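Cytochrome C-type biogenesis protein ccmF (PDB 6ZMQ) probably acts as a membrane-bound heme lyase in cytochrome c maturation, binding heme b and delivering heme to be joined to apocytochrome c. Local coordinates at residues 215-218 with 219-223; 222-225 with 226-230; 514-517 with 518-522. All coordinates share one frame; numbering follows the deposited sequence.

Contact 1. Residues 215-218 with 219-223. With PTY (phosphatidylethanolamine), chain F.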
loop_
_atom_site.group_PDB
_atom_site.type_symbol
_atom_site.label_atom_id
_atom_site.label_comp_id
_atom_site.label_asym_id
_atom_site.label_seq_id
_atom_site.Cartn_x
_atom_site.Cartn_y
_atom_site.Cartn_z
ATOM N N ARG A 215 2.206 18.488 -24.817
ATOM C CA ARG A 215 1.349 19.284 -23.941
ATOM C C ARG A 215 1.664 18.855 -22.508
ATOM O O ARG A 215 1.109 17.869 -22.013
ATOM C CB ARG A 215 -0.122 19.079 -24.303
ATOM C CG ARG A 215 -0.466 19.589 -25.693
ATOM C CD ARG A 215 -1.967 19.658 -25.954
ATOM N NE ARG A 215 -2.268 19.208 -27.313
ATOM C CZ ARG A 215 -2.795 18.027 -27.609
ATOM N NH1 ARG A 215 -3.071 17.171 -26.640
ATOM N NH2 ARG A 215 -3.041 17.695 -28.870
ATOM N N TYR A 216 2.525 19.623 -21.826
ATOM C CA TYR A 216 3.275 19.133 -20.674
ATOM C C TYR A 216 2.687 19.509 -19.325
ATOM O O TYR A 216 3.178 19.017 -18.302
ATOM C CB TYR A 216 4.715 19.667 -20.701
ATOM C CG TYR A 216 5.471 19.384 -21.966
ATOM C CD1 TYR A 216 5.957 18.112 -22.237
ATOM C CD2 TYR A 216 5.725 20.402 -22.884
ATOM C CE1 TYR A 216 6.649 17.850 -23.401
ATOM C CE2 TYR A 216 6.420 20.155 -24.047
ATOM C CZ TYR A 216 6.881 18.881 -24.298
ATOM O OH TYR A 216 7.578 18.636 -25.455
ATOM N N GLN A 217 1.692 20.386 -19.280
ATOM C CA GLN A 217 1.139 20.809 -18.005
ATOM C C GLN A 217 -0.277 20.304 -17.774
ATOM O O GLN A 217 -0.611 19.932 -16.643
ATOM C CB GLN A 217 1.200 22.345 -17.899
ATOM C CG GLN A 217 0.054 23.057 -17.186
ATOM C CD GLN A 217 0.122 22.863 -15.684
ATOM O OE1 GLN A 217 1.184 22.579 -15.144
ATOM N NE2 GLN A 217 -1.016 22.988 -15.010
ATOM N N THR A 218 -1.074 20.182 -18.841
ATOM C CA THR A 218 -2.497 19.877 -18.740
ATOM C C THR A 218 -2.785 18.465 -18.246
ATOM O O THR A 218 -3.897 18.206 -17.776
ATOM C CB THR A 218 -3.176 20.081 -20.100
ATOM O OG1 THR A 218 -4.587 19.867 -19.967
ATOM C CG2 THR A 218 -2.612 19.116 -21.144
ATOM N N TRP A 219 -1.809 17.559 -18.333
ATOM C CA TRP A 219 -2.025 16.138 -18.076
ATOM C C TRP A 219 -2.319 15.795 -16.618
ATOM O O TRP A 219 -3.002 14.796 -16.378
ATOM C CB TRP A 219 -0.798 15.343 -18.527
ATOM C CG TRP A 219 0.388 15.559 -17.639
ATOM C CD1 TRP A 219 1.222 16.634 -17.648
ATOM C CD2 TRP A 219 0.869 14.684 -16.604
ATOM N NE1 TRP A 219 2.187 16.489 -16.684
ATOM C CE2 TRP A 219 1.990 15.302 -16.029
ATOM C CE3 TRP A 219 0.455 13.444 -16.106
ATOM C CZ2 TRP A 219 2.715 14.715 -14.992
ATOM C CZ3 TRP A 219 1.173 12.867 -15.066
ATOM C CH2 TRP A 219 2.293 13.503 -14.527
ATOM N N VAL A 220 -1.849 16.575 -15.639
ATOM C CA VAL A 220 -1.913 16.098 -14.264
ATOM C C VAL A 220 -3.168 16.607 -13.561
ATOM O O VAL A 220 -3.618 15.983 -12.587
ATOM C CB VAL A 220 -0.638 16.439 -13.453
ATOM C CG1 VAL A 220 -0.608 17.868 -13.009
ATOM C CG2 VAL A 220 -0.499 15.512 -12.251
ATOM N N GLU A 221 -3.781 17.672 -14.062
ATOM C CA GLU A 221 -4.968 18.223 -13.442
ATOM C C GLU A 221 -6.238 17.580 -13.970
ATOM O O GLU A 221 -7.275 17.649 -13.300
ATOM C CB GLU A 221 -4.982 19.744 -13.641
ATOM C CG GLU A 221 -4.240 20.183 -14.896
ATOM C CD GLU A 221 -4.263 21.678 -15.107
ATOM O OE1 GLU A 221 -4.147 22.114 -16.269
ATOM O OE2 GLU A 221 -4.354 22.417 -14.100
ATOM N N GLU A 222 -6.161 16.930 -15.132
ATOM C CA GLU A 222 -7.211 16.033 -15.582
ATOM C C GLU A 222 -7.121 14.646 -14.957
ATOM O O GLU A 222 -8.101 13.898 -15.021
ATOM C CB GLU A 222 -7.170 15.884 -17.105
ATOM C CG GLU A 222 -7.054 17.186 -17.888
ATOM C CD GLU A 222 -6.469 16.968 -19.280
ATOM O OE1 GLU A 222 -5.409 16.315 -19.389
ATOM O OE2 GLU A 222 -7.081 17.427 -20.268
ATOM N N THR A 223 -5.983 14.265 -14.366
ATOM C CA THR A 223 -5.816 12.894 -13.885
ATOM C C THR A 223 -5.744 12.820 -12.361
ATOM O O THR A 223 -5.570 11.723 -11.806
ATOM C CB THR A 223 -4.575 12.244 -14.511
ATOM O OG1 THR A 223 -4.659 10.831 -14.340
ATOM C CG2 THR A 223 -3.286 12.710 -13.857
HETATM C C1 PTY F . -11.900 8.157 -10.851
HETATM C C2 PTY F . -10.083 15.227 -12.604
HETATM C C3 PTY F . -11.308 14.450 -13.089
HETATM O O4 PTY F . -11.883 6.763 -10.742
HETATM C C5 PTY F . -13.385 10.113 -11.459
HETATM C C6 PTY F . -13.301 8.593 -11.266
HETATM O O7 PTY F . -14.167 8.216 -10.229
HETATM C C8 PTY F . -15.361 7.565 -10.578
HETATM O O10 PTY F . -16.037 7.975 -11.462
HETATM C C11 PTY F . -15.797 6.320 -9.797
HETATM C C12 PTY F . -16.961 5.629 -10.510
HETATM C C13 PTY F . -17.404 4.356 -9.780
HETATM C C14 PTY F . -17.913 4.687 -8.376
HETATM C C15 PTY F . -18.715 3.516 -7.807
HETATM C C16 PTY F . -18.657 3.588 -6.281
HETATM C C17 PTY F . -18.825 2.199 -5.657
HETATM C C18 PTY F . -17.537 1.637 -5.031
HETATM C C19 PTY F . -16.630 2.697 -4.396
HETATM C C20 PTY F . -16.027 2.189 -3.082
HETATM C C21 PTY F . -15.004 1.075 -3.323
HETATM C C22 PTY F . -14.437 0.613 -1.976
HETATM C C23 PTY F . -13.036 0.007 -2.114
HETATM C C24 PTY F . -13.113 -1.513 -1.926
HETATM C C25 PTY F . -12.026 -1.989 -0.956
HETATM C C26 PTY F . -12.254 -3.452 -0.570
HETATM C C27 PTY F . -11.631 -3.727 0.798
HETATM C C28 PTY F . -12.409 -4.857 1.469
HETATM C C29 PTY F . -12.436 -4.656 2.981
HETATM C C30 PTY F . -11.056 6.245 -9.738
HETATM C C31 PTY F . -11.145 4.766 -9.352
HETATM O O30 PTY F . -10.270 6.947 -9.192
HETATM C C32 PTY F . -12.552 4.318 -8.956
HETATM C C33 PTY F . -12.468 2.896 -8.397
HETATM C C34 PTY F . -13.279 2.781 -7.106
HETATM C C35 PTY F . -12.620 1.735 -6.208
HETATM C C36 PTY F . -12.749 0.357 -6.862
HETATM C C37 PTY F . -12.840 -0.739 -5.792
HETATM C C38 PTY F . -12.984 -2.125 -6.430
HETATM C C39 PTY F . -12.988 -3.235 -5.379
HETATM C C40 PTY F . -13.957 -4.340 -5.797
HETATM C C41 PTY F . -14.107 -5.375 -4.683
HETATM C C42 PTY F . -15.245 -4.946 -3.761
HETATM C C43 PTY F . -16.356 -5.993 -3.827
HETATM C C44 PTY F . -17.140 -5.930 -2.519
HETATM P P1 PTY F . -12.566 12.148 -12.915
HETATM O O11 PTY F . -11.410 13.219 -12.424
HETATM O O12 PTY F . -12.507 12.045 -14.421
HETATM O O13 PTY F . -13.925 12.696 -12.549
HETATM O O14 PTY F . -12.332 10.658 -12.219
HETATM N N1 PTY F . -10.173 16.599 -13.072
#

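Contact 2. Residues 222-225 with 226-230. With PTY (phosphatidylethanolamine), chain F.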
loop_
_atom_site.group_PDB
_atom_site.type_symbol
_atom_site.label_atom_id
_atom_site.label_comp_id
_atom_site.label_asym_id
_atom_site.label_seq_id
_atom_site.Cartn_x
_atom_site.Cartn_y
_atom_site.Cartn_z
ATOM N N GLU A 222 -6.161 16.930 -15.132
ATOM C CA GLU A 222 -7.211 16.033 -15.582
ATOM C C GLU A 222 -7.121 14.646 -14.957
ATOM O O GLU A 222 -8.101 13.898 -15.021
ATOM C CB GLU A 222 -7.170 15.884 -17.105
ATOM C CG GLU A 222 -7.054 17.186 -17.888
ATOM C CD GLU A 222 -6.469 16.968 -19.280
ATOM O OE1 GLU A 222 -5.409 16.315 -19.389
ATOM O OE2 GLU A 222 -7.081 17.427 -20.268
ATOM N N THR A 223 -5.983 14.265 -14.366
ATOM C CA THR A 223 -5.816 12.894 -13.885
ATOM C C THR A 223 -5.744 12.820 -12.361
ATOM O O THR A 223 -5.570 11.723 -11.806
ATOM C CB THR A 223 -4.575 12.244 -14.511
ATOM O OG1 THR A 223 -4.659 10.831 -14.340
ATOM C CG2 THR A 223 -3.286 12.710 -13.857
ATOM N N ARG A 224 -6.019 13.946 -11.689
ATOM C CA ARG A 224 -5.648 14.196 -10.294
ATOM C C ARG A 224 -6.323 13.239 -9.312
ATOM O O ARG A 224 -5.711 12.838 -8.308
ATOM C CB ARG A 224 -5.972 15.671 -9.998
ATOM C CG ARG A 224 -6.079 16.114 -8.548
ATOM C CD ARG A 224 -7.530 16.242 -8.033
ATOM N NE ARG A 224 -7.685 16.968 -6.766
ATOM C CZ ARG A 224 -7.197 16.619 -5.572
ATOM N NH1 ARG A 224 -7.321 17.458 -4.555
ATOM N NH2 ARG A 224 -6.581 15.459 -5.367
ATOM N N TRP A 225 -7.542 12.800 -9.624
ATOM C CA TRP A 225 -8.291 12.002 -8.660
ATOM C C TRP A 225 -7.810 10.556 -8.652
ATOM O O TRP A 225 -7.843 9.896 -7.608
ATOM C CB TRP A 225 -9.789 12.117 -8.955
ATOM C CG TRP A 225 -10.383 13.476 -8.540
ATOM C CD1 TRP A 225 -11.094 14.315 -9.349
ATOM C CD2 TRP A 225 -10.334 14.126 -7.247
ATOM N NE1 TRP A 225 -11.466 15.446 -8.666
ATOM C CE2 TRP A 225 -11.022 15.353 -7.374
ATOM C CE3 TRP A 225 -9.776 13.798 -6.004
ATOM C CZ2 TRP A 225 -11.164 16.241 -6.310
ATOM C CZ3 TRP A 225 -9.927 14.683 -4.954
ATOM C CH2 TRP A 225 -10.607 15.889 -5.115
ATOM N N TRP A 226 -7.323 10.062 -9.798
ATOM C CA TRP A 226 -6.684 8.746 -9.835
ATOM C C TRP A 226 -5.371 8.751 -9.072
ATOM O O TRP A 226 -5.014 7.751 -8.446
ATOM C CB TRP A 226 -6.413 8.297 -11.270
ATOM C CG TRP A 226 -7.601 7.855 -12.012
ATOM C CD1 TRP A 226 -8.126 6.601 -12.058
ATOM C CD2 TRP A 226 -8.396 8.657 -12.887
ATOM N NE1 TRP A 226 -9.215 6.571 -12.898
ATOM C CE2 TRP A 226 -9.405 7.826 -13.414
ATOM C CE3 TRP A 226 -8.365 10.006 -13.258
ATOM C CZ2 TRP A 226 -10.375 8.299 -14.293
ATOM C CZ3 TRP A 226 -9.331 10.476 -14.134
ATOM C CH2 TRP A 226 -10.321 9.625 -14.643
ATOM N N THR A 227 -4.643 9.873 -9.112
ATOM C CA THR A 227 -3.413 10.000 -8.336
ATOM C C THR A 227 -3.695 9.984 -6.838
ATOM O O THR A 227 -3.050 9.229 -6.093
ATOM C CB THR A 227 -2.679 11.285 -8.724
ATOM O OG1 THR A 227 -3.381 12.423 -8.204
ATOM C CG2 THR A 227 -2.605 11.406 -10.235
ATOM N N LEU A 228 -4.702 10.754 -6.389
ATOM C CA LEU A 228 -5.049 10.759 -4.964
ATOM C C LEU A 228 -5.627 9.418 -4.512
ATOM O O LEU A 228 -5.206 8.887 -3.480
ATOM C CB LEU A 228 -6.039 11.882 -4.639
ATOM C CG LEU A 228 -6.549 11.823 -3.184
ATOM C CD1 LEU A 228 -5.464 12.101 -2.124
ATOM C CD2 LEU A 228 -7.781 12.635 -2.951
ATOM N N ILE A 229 -6.534 8.833 -5.303
ATOM C CA ILE A 229 -7.184 7.571 -4.955
ATOM C C ILE A 229 -6.191 6.407 -4.998
ATOM O O ILE A 229 -6.232 5.515 -4.141
ATOM C CB ILE A 229 -8.413 7.377 -5.872
ATOM C CG1 ILE A 229 -9.639 8.068 -5.249
ATOM C CG2 ILE A 229 -8.672 5.922 -6.263
ATOM C CD1 ILE A 229 -10.834 8.270 -6.172
ATOM N N ALA A 230 -5.232 6.445 -5.928
ATOM C CA ALA A 230 -4.167 5.445 -5.994
ATOM C C ALA A 230 -3.259 5.523 -4.783
ATOM O O ALA A 230 -2.885 4.491 -4.209
ATOM C CB ALA A 230 -3.321 5.664 -7.246
HETATM C C1 PTY F . -11.900 8.157 -10.851
HETATM C C2 PTY F . -10.083 15.227 -12.604
HETATM C C3 PTY F . -11.308 14.450 -13.089
HETATM O O4 PTY F . -11.883 6.763 -10.742
HETATM C C5 PTY F . -13.385 10.113 -11.459
HETATM C C6 PTY F . -13.301 8.593 -11.266
HETATM O O7 PTY F . -14.167 8.216 -10.229
HETATM C C8 PTY F . -15.361 7.565 -10.578
HETATM O O10 PTY F . -16.037 7.975 -11.462
HETATM C C11 PTY F . -15.797 6.320 -9.797
HETATM C C12 PTY F . -16.961 5.629 -10.510
HETATM C C13 PTY F . -17.404 4.356 -9.780
HETATM C C14 PTY F . -17.913 4.687 -8.376
HETATM C C15 PTY F . -18.715 3.516 -7.807
HETATM C C16 PTY F . -18.657 3.588 -6.281
HETATM C C17 PTY F . -18.825 2.199 -5.657
HETATM C C18 PTY F . -17.537 1.637 -5.031
HETATM C C19 PTY F . -16.630 2.697 -4.396
HETATM C C20 PTY F . -16.027 2.189 -3.082
HETATM C C21 PTY F . -15.004 1.075 -3.323
HETATM C C22 PTY F . -14.437 0.613 -1.976
HETATM C C23 PTY F . -13.036 0.007 -2.114
HETATM C C24 PTY F . -13.113 -1.513 -1.926
HETATM C C25 PTY F . -12.026 -1.989 -0.956
HETATM C C26 PTY F . -12.254 -3.452 -0.570
HETATM C C27 PTY F . -11.631 -3.727 0.798
HETATM C C28 PTY F . -12.409 -4.857 1.469
HETATM C C29 PTY F . -12.436 -4.656 2.981
HETATM C C30 PTY F . -11.056 6.245 -9.738
HETATM C C31 PTY F . -11.145 4.766 -9.352
HETATM O O30 PTY F . -10.270 6.947 -9.192
HETATM C C32 PTY F . -12.552 4.318 -8.956
HETATM C C33 PTY F . -12.468 2.896 -8.397
HETATM C C34 PTY F . -13.279 2.781 -7.106
HETATM C C35 PTY F . -12.620 1.735 -6.208
HETATM C C36 PTY F . -12.749 0.357 -6.862
HETATM C C37 PTY F . -12.840 -0.739 -5.792
HETATM C C38 PTY F . -12.984 -2.125 -6.430
HETATM C C39 PTY F . -12.988 -3.235 -5.379
HETATM C C40 PTY F . -13.957 -4.340 -5.797
HETATM C C41 PTY F . -14.107 -5.375 -4.683
HETATM C C42 PTY F . -15.245 -4.946 -3.761
HETATM C C43 PTY F . -16.356 -5.993 -3.827
HETATM C C44 PTY F . -17.140 -5.930 -2.519
HETATM P P1 PTY F . -12.566 12.148 -12.915
HETATM O O11 PTY F . -11.410 13.219 -12.424
HETATM O O12 PTY F . -12.507 12.045 -14.421
HETATM O O13 PTY F . -13.925 12.696 -12.549
HETATM O O14 PTY F . -12.332 10.658 -12.219
HETATM N N1 PTY F . -10.173 16.599 -13.072
#

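Contact 3. Residues 514-517 with 518-522. With LMT (dodecyl-beta-D-maltoside), chain D.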
loop_
_atom_site.group_PDB
_atom_site.type_symbol
_atom_site.label_atom_id
_atom_site.label_comp_id
_atom_site.label_asym_id
_atom_site.label_seq_id
_atom_site.Cartn_x
_atom_site.Cartn_y
_atom_site.Cartn_z
ATOM N N ALA A 514 1.606 13.264 11.690
ATOM C CA ALA A 514 2.327 13.849 12.838
ATOM C C ALA A 514 2.269 12.938 14.061
ATOM O O ALA A 514 3.283 12.810 14.741
ATOM C CB ALA A 514 1.701 15.168 13.136
ATOM N N LEU A 515 1.078 12.411 14.350
ATOM C CA LEU A 515 0.765 11.491 15.423
ATOM C C LEU A 515 1.453 10.144 15.234
ATOM O O LEU A 515 1.927 9.558 16.218
ATOM C CB LEU A 515 -0.757 11.314 15.463
ATOM C CG LEU A 515 -1.600 10.617 16.540
ATOM C CD1 LEU A 515 -1.071 10.825 17.952
ATOM C CD2 LEU A 515 -3.049 11.079 16.413
ATOM N N MET A 516 1.625 9.702 13.980
ATOM C CA MET A 516 2.378 8.473 13.729
ATOM C C MET A 516 3.883 8.644 13.905
ATOM O O MET A 516 4.551 7.688 14.289
ATOM C CB MET A 516 2.102 7.914 12.335
ATOM C CG MET A 516 0.872 7.021 12.245
ATOM S SD MET A 516 0.812 5.884 10.835
ATOM C CE MET A 516 2.543 5.498 10.564
ATOM N N GLY A 517 4.439 9.817 13.589
ATOM C CA GLY A 517 5.853 10.057 13.858
ATOM C C GLY A 517 6.183 9.993 15.338
ATOM O O GLY A 517 7.168 9.340 15.734
ATOM N N LEU A 518 5.325 10.618 16.174
ATOM C CA LEU A 518 5.442 10.462 17.631
ATOM C C LEU A 518 5.307 9.004 18.065
ATOM O O LEU A 518 6.117 8.519 18.864
ATOM C CB LEU A 518 4.416 11.334 18.374
ATOM C CG LEU A 518 4.412 11.350 19.927
ATOM C CD1 LEU A 518 4.045 12.705 20.463
ATOM C CD2 LEU A 518 3.435 10.347 20.601
ATOM N N ALA A 519 4.272 8.310 17.571
ATOM C CA ALA A 519 3.987 6.936 17.992
ATOM C C ALA A 519 5.110 5.973 17.602
ATOM O O ALA A 519 5.506 5.109 18.396
ATOM C CB ALA A 519 2.651 6.484 17.394
ATOM N N ILE A 520 5.670 6.146 16.399
ATOM C CA ILE A 520 6.744 5.277 15.921
ATOM C C ILE A 520 8.027 5.510 16.702
ATOM O O ILE A 520 8.677 4.542 17.121
ATOM C CB ILE A 520 6.933 5.446 14.400
ATOM C CG1 ILE A 520 5.592 5.163 13.706
ATOM C CG2 ILE A 520 8.104 4.597 13.851
ATOM C CD1 ILE A 520 5.643 4.976 12.224
ATOM N N ALA A 521 8.378 6.779 16.982
ATOM C CA ALA A 521 9.610 7.011 17.739
ATOM C C ALA A 521 9.471 6.571 19.197
ATOM O O ALA A 521 10.420 6.019 19.774
ATOM C CB ALA A 521 10.019 8.472 17.642
ATOM N N PHE A 522 8.278 6.739 19.779
ATOM C CA PHE A 522 8.054 6.310 21.159
ATOM C C PHE A 522 8.005 4.784 21.295
ATOM O O PHE A 522 8.444 4.239 22.318
ATOM C CB PHE A 522 6.777 6.959 21.708
ATOM C CG PHE A 522 7.026 8.248 22.459
ATOM C CD1 PHE A 522 7.031 9.464 21.797
ATOM C CD2 PHE A 522 7.264 8.230 23.821
ATOM C CE1 PHE A 522 7.259 10.648 22.478
ATOM C CE2 PHE A 522 7.495 9.404 24.511
ATOM C CZ PHE A 522 7.491 10.615 23.833
HETATM C C1B LMT D . 12.803 -6.263 16.115
HETATM C C2B LMT D . 14.299 -6.233 16.567
HETATM C C3B LMT D . 14.667 -7.283 17.668
HETATM C C4B LMT D . 13.465 -8.079 18.246
HETATM C C5B LMT D . 12.668 -8.576 17.027
HETATM C C6B LMT D . 11.565 -9.523 17.482
HETATM O O1B LMT D . 12.683 -5.740 14.811
HETATM O O2B LMT D . 15.061 -6.429 15.445
HETATM O O3B LMT D . 15.422 -6.710 18.652
HETATM O "O4'" LMT D . 13.899 -9.153 18.990
HETATM O O5B LMT D . 12.146 -7.528 16.192
HETATM O O6B LMT D . 12.114 -10.614 18.103
HETATM C "C1'" LMT D . 11.578 -2.052 12.957
HETATM C "C2'" LMT D . 13.054 -2.195 13.447
HETATM C "C3'" LMT D . 13.395 -3.693 13.734
HETATM C "C4'" LMT D . 12.347 -4.369 14.647
HETATM C "C5'" LMT D . 11.039 -4.222 13.827
HETATM C "C6'" LMT D . 9.856 -5.012 14.313
HETATM O "O1'" LMT D . 11.152 -0.751 13.102
HETATM O "O2'" LMT D . 13.906 -1.752 12.471
HETATM O "O3'" LMT D . 14.641 -3.808 14.271
HETATM O "O5'" LMT D . 10.686 -2.848 13.757
HETATM O "O6'" LMT D . 9.460 -4.401 15.472
HETATM C C1 LMT D . 11.212 0.078 11.951
HETATM C C2 LMT D . 10.043 1.020 12.064
HETATM C C3 LMT D . 10.246 2.435 11.604
HETATM C C4 LMT D . 9.969 2.530 10.122
HETATM C C5 LMT D . 10.135 3.952 9.672
HETATM C C6 LMT D . 9.178 4.372 8.594
HETATM C C7 LMT D . 7.759 4.051 8.973
HETATM C C8 LMT D . 6.866 5.155 8.524
HETATM C C9 LMT D . 5.671 4.667 7.774
HETATM C C10 LMT D . 4.880 5.861 7.330
HETATM C C11 LMT D . 3.619 5.417 6.669
HETATM C C12 LMT D . 2.507 6.374 6.927
#

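Contact 1. Residues 215-218 with 219-223
Two side-chain torsions bring T218 and E222 together: the hydroxyl of T218 swings opposite its own N (chi1 -176°), while CG of E222 lies opposite its carbonyl carbon (chi1 -47°). As a result E222 reaches back over the turn, and its OE2 comes within 3.5 Å of T218 OG1. The other carboxylate oxygen, OE1, sits 2.9 Å from T218 O, but both are acceptors and no bond joins them; OE1 finds its partner in a salt bridge to R137 of helix 135-157. A glutamine in place of E222 would keep the reach but would probably leave R137 without its countercharge and free that arginine to turn.

One residue earlier in each segment, Q217 and E221 make the pair that does bond. Their chains cross at about a right angle, and Q217 NE2 makes a weak hydrogen bond of 3.5 Å to E221 OE1, the amide and carboxylate planes standing 77° apart. All this is built on the loop between helices 185-213 and 224-247, where a type I beta turn runs from Q217 to V220.

W219 and V220 are the buried residues of the turn. The backbone carbonyl of Y216 lies at the edge of the indole, Y216 O 3.2 Å from W219 CD1. V220 CB lies over the centre of the indole, 3.8 Å above the plane, and the ring also stacks with F292. On the lipid side the backbone takes over: E221 O accepts a 3.1 Å hydrogen bond from the ammonium N1 of a bound phosphatidylethanolamine.

Contact 2. Residues 222-225 with 226-230
Residues 222-225 and 226-230 make a local contact along the first turns of transmembrane helix 224-247, built from backbone bonds and from side chains three to four residues apart, in a buried place beside heme and lipid. T223 sits at the N-cap position without a side-chain capping bond; its carbonyl oxygen instead receives weak hydrogen bonds from W226 N and T227 N. Regular helical bonds then follow, L228 N to R224 O at 3.0 Å and I229 N to W225 O at 2.9 Å.

R224 and L228 belong to the heme pocket, and W225 packs against both. The chains of R224 and L228 run side by side, with L228 CB 3.7 Å from R224 NH2. W225 CZ3 lies 3.4 Å above the centre of the guanidinium plane, and the same indole takes L228 CD2 at its rim, 3.6 Å from CZ3. W225 thus covers one face of the guanidinium and L228 its edge, limiting how it can turn, while R224 NH2 hydrogen-bonds heme O2D. R502 comes close to the same arginine, so two positive groups gather where a heme propionate arrives.

A phosphatidylethanolamine lies against W226, W225 and I229. With CG opposite the carbonyl carbon (chi1 -75°), the W226 ring has the lipid's glycerol C1 3.5 Å above one face, offset toward the rim; E222 O approaches at the ring's edge. W225 adds its CD1 edge, 3.3 Å from the lipid's O11, and its NE1 makes a weak hydrogen bond to a second phosphatidylethanolamine. I229 CD1 stands 3.3 Å from the ester carbonyl oxygen O30. A helix start lined with tryptophans at the level of a phospholipid headgroup is characteristic of a membrane interface, and here that interface adjoins the heme b site.

Contact 3. Residues 514-517 with 518-522
L515 O takes the N-H of A519 in a sound helical hydrogen bond, 3.0 Å long with an N-H...O angle of 155°, the donor tilted 25° out of the carbonyl plane. The methyl of A519 settles near the same oxygen, A519 CB lying 3.4 Å from L515 O. A521 N repeats the hydrogen-bonding pattern on G517 O at 3.1 Å, whereas L518 N to A514 O is weak at 3.3 Å. The bond from I520 N to M516 O belongs to the same ladder, but the position of that oxygen is less sure.

Where side chains meet, the partners are M516 and I520, one turn apart. M516 is bent at its last torsion (chi3 32°), which brings its methyl CE against I520 CD1, 3.6 Å away, the two chains crossing at a slant. The same CE touches the end carbon C12 of a dodecyl maltoside at 3.7 Å, and I520 CG2 meets C3 of that alkyl chain at 3.8 Å. These two residues thus present an apolar flank to the detergent, and M242 of helix 224-247 touches both of them.

The ladder is part of transmembrane helix 501-525, which also carries the heme iron ligand H510 one turn before A514; the side chain of A514 is about 6 Å from that of H510. Small residues mark another flank of the helix: G517, with no side chain, and A521 both touch a bound phosphatidylethanolamine. The side chains of L515, M516 and A519 touch helix 627-644.

Contacts 1 and 2 follow one another along the chain, sharing E222 and T223 and touching the same phosphatidylethanolamine; their centres are 11 Å apart. Contact 1 is the partly buried loop end, where carboxylates, an amide and backbone oxygens dominate. Contact 2 is buried, and its chemistry turns to indoles and a heme-bound arginine as the chain becomes helix. Contact 3 is buried too, about 28 Å from contact 2 between centres, on another transmembrane helix much later in the chain. Its side-chain touches are wholly apolar, facing a detergent chain, with a bound phosphatidylethanolamine touching G517 and A521. Helices 224-247 and 501-525 nevertheless both serve the heme, through R224 and H510.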